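Local coordinates for LIP (Serratia marcescens, PDB 4A1R), which is a membrane-bound lipoprotein component of the type VI secretion system, probably of the TssJ family, at residues 34-39 and 93-98. Numbering follows the deposited sequence.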
loop_
_atom_site.group_PDB
_atom_site.type_symbol
_atom_site.label_atom_id
_atom_site.label_comp_id
_atom_site.label_asym_id
_atom_site.label_seq_id
_atom_site.Cartn_x
_atom_site.Cartn_y
_atom_site.Cartn_z
ATOM N N ARG A 34 -0.243 5.505 -3.551
ATOM C CA ARG A 34 -1.166 4.621 -4.265
ATOM C C ARG A 34 -1.276 3.264 -3.589
ATOM O O ARG A 34 -0.312 2.763 -3.032
ATOM C CB ARG A 34 -0.742 4.499 -5.724
ATOM C CG ARG A 34 -0.677 5.857 -6.441
ATOM C CD ARG A 34 -0.195 5.676 -7.863
ATOM N NE ARG A 34 -1.096 4.819 -8.626
ATOM C CZ ARG A 34 -0.828 4.299 -9.822
ATOM N NH1 ARG A 34 0.342 4.512 -10.416
ATOM N NH2 ARG A 34 -1.737 3.539 -10.424
ATOM N N VAL A 35 -2.460 2.669 -3.632
ATOM C CA VAL A 35 -2.673 1.386 -2.980
ATOM C C VAL A 35 -3.280 0.521 -4.047
ATOM O O VAL A 35 -4.291 0.901 -4.646
ATOM C CB VAL A 35 -3.589 1.488 -1.728
ATOM C CG1 VAL A 35 -3.953 0.089 -1.217
ATOM C CG2 VAL A 35 -2.918 2.272 -0.617
ATOM N N LEU A 36 -2.635 -0.616 -4.322
ATOM C CA LEU A 36 -3.066 -1.466 -5.398
ATOM C C LEU A 36 -3.451 -2.852 -4.866
ATOM O O LEU A 36 -2.715 -3.462 -4.095
ATOM C CB LEU A 36 -1.961 -1.586 -6.471
ATOM C CG LEU A 36 -1.563 -0.341 -7.299
ATOM C CD1 LEU A 36 -0.903 0.732 -6.462
ATOM C CD2 LEU A 36 -0.567 -0.758 -8.368
ATOM N N LEU A 37 -4.606 -3.355 -5.296
ATOM C CA LEU A 37 -4.957 -4.718 -4.983
ATOM C C LEU A 37 -4.426 -5.641 -6.082
ATOM O O LEU A 37 -4.697 -5.439 -7.283
ATOM C CB LEU A 37 -6.482 -4.831 -4.833
ATOM C CG LEU A 37 -6.988 -6.153 -4.286
ATOM C CD1 LEU A 37 -6.723 -6.220 -2.782
ATOM C CD2 LEU A 37 -8.478 -6.258 -4.579
ATOM N N LEU A 38 -3.652 -6.643 -5.668
ATOM C CA LEU A 38 -2.890 -7.453 -6.590
ATOM C C LEU A 38 -3.152 -8.951 -6.451
ATOM O O LEU A 38 -3.225 -9.483 -5.331
ATOM C CB LEU A 38 -1.370 -7.211 -6.400
ATOM C CG LEU A 38 -0.852 -5.764 -6.516
ATOM C CD1 LEU A 38 0.587 -5.703 -5.984
ATOM C CD2 LEU A 38 -0.927 -5.196 -7.932
ATOM N N ARG A 39 -3.257 -9.597 -7.613
ATOM C CA ARG A 39 -3.303 -11.054 -7.748
ATOM C C ARG A 39 -1.971 -11.657 -7.381
ATOM O O ARG A 39 -1.906 -12.793 -6.905
ATOM C CB ARG A 39 -3.578 -11.445 -9.192
ATOM C CG ARG A 39 -5.038 -11.479 -9.574
ATOM C CD ARG A 39 -5.258 -12.456 -10.716
ATOM N NE ARG A 39 -6.079 -11.862 -11.762
ATOM C CZ ARG A 39 -7.410 -11.865 -11.777
ATOM N NH1 ARG A 39 -8.095 -12.447 -10.803
ATOM N NH2 ARG A 39 -8.057 -11.277 -12.772
ATOM N N GLY A 93 -0.151 -3.744 -2.790
ATOM C CA GLY A 93 1.055 -2.968 -3.157
ATOM C C GLY A 93 0.867 -1.512 -2.740
ATOM O O GLY A 93 -0.228 -0.957 -2.869
ATOM N N VAL A 94 1.913 -0.877 -2.228
ATOM C CA VAL A 94 1.794 0.526 -1.819
ATOM C C VAL A 94 2.956 1.243 -2.501
ATOM O O VAL A 94 4.097 0.732 -2.488
ATOM C CB VAL A 94 1.841 0.737 -0.282
ATOM C CG1 VAL A 94 1.531 2.191 0.080
ATOM C CG2 VAL A 94 0.872 -0.192 0.441
ATOM N N ILE A 95 2.649 2.378 -3.135
ATOM C CA ILE A 95 3.627 3.224 -3.847
ATOM C C ILE A 95 3.574 4.618 -3.207
ATOM O O ILE A 95 2.490 5.147 -2.939
ATOM C CB ILE A 95 3.270 3.361 -5.371
ATOM C CG1 ILE A 95 3.296 2.004 -6.068
ATOM C CG2 ILE A 95 4.225 4.337 -6.100
ATOM C CD1 ILE A 95 2.770 1.994 -7.488
ATOM N N ALA A 96 4.729 5.223 -2.949
ATOM C CA ALA A 96 4.774 6.596 -2.399
ATOM C C ALA A 96 5.587 7.390 -3.427
ATOM O O ALA A 96 6.735 7.046 -3.675
ATOM C CB ALA A 96 5.521 6.620 -1.082
ATOM N N GLU A 97 4.999 8.418 -4.025
ATOM C CA GLU A 97 5.682 9.129 -5.144
ATOM C C GLU A 97 6.589 10.253 -4.588
ATOM O O GLU A 97 6.288 11.458 -4.704
ATOM C CB GLU A 97 4.653 9.658 -6.153
ATOM C CG GLU A 97 3.741 8.549 -6.718
ATOM C CD GLU A 97 2.924 8.944 -7.959
ATOM O OE1 GLU A 97 2.934 10.124 -8.338
ATOM O OE2 GLU A 97 2.271 8.042 -8.547
ATOM N N TYR A 98 7.668 9.853 -3.915
ATOM C CA TYR A 98 8.664 10.811 -3.427
ATOM C C TYR A 98 9.212 11.650 -4.596
ATOM O O TYR A 98 9.457 11.109 -5.676
ATOM C CB TYR A 98 9.859 10.073 -2.805
ATOM C CG TYR A 98 9.550 9.418 -1.464
ATOM C CD1 TYR A 98 9.683 10.132 -0.269
ATOM C CD2 TYR A 98 9.116 8.098 -1.407
ATOM C CE1 TYR A 98 9.420 9.534 0.948
ATOM C CE2 TYR A 98 8.830 7.499 -0.191
ATOM C CZ TYR A 98 8.971 8.225 0.984
ATOM O OH TYR A 98 8.687 7.628 2.206
HETATM O O HOH W 1 2.671 5.464 -9.152
#
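Two central, antiparallel strands of a four-stranded sheet in the beta-sandwich pair here, Arg34 facing Ile95 and Leu36 facing Gly93 as hydrogen-bonded pairs, with the non-hydrogen-bonded pair Val35–Val94 between them. Arg34 N donates to Ile95 O (2.8 Å), and Arg34 O accepts from Ile95 N (3.0 Å); Leu36 and Gly93 exchange a second pair of bonds. Between these bonds, the CA-H of Val94 points at Arg34 O (3.3 Å) and that of Val35 at Gly93 O. Val35 and Val94 project from one face of the sheet. The other face, bearing Arg34, Leu36 and Ile95, is covered by helix 49-60, where Ile95 touches Leu52 and Leu36 touches Leu60. Under this helix Leu36 CD1 meets Ile95 CD1 at 4.0 Å, the two chains crossing at a slant. Gly93 presents only backbone, and Leu38 CD1 lies 3.8 Å from Gly93 N. At the other end, Arg34 CG lies beside the backbone N and chi2 is extended, bringing CD to 3.5 Å from Glu97 OE2; chi3 (61°) then turns NE away. The charged groups, their planes 79° apart, make no direct salt bridge, Arg34 NH1 and Glu97 OE2 being 4.4 Å apart; instead a water in the guanidinium plane accepts from Arg34 NH1 and donates to Glu97 OE2 (2.7 Å). The helix grips both groups as well, Leu52 O accepting from Arg34 NH1 and Gln53 NE2 bonding to Glu97 OE1.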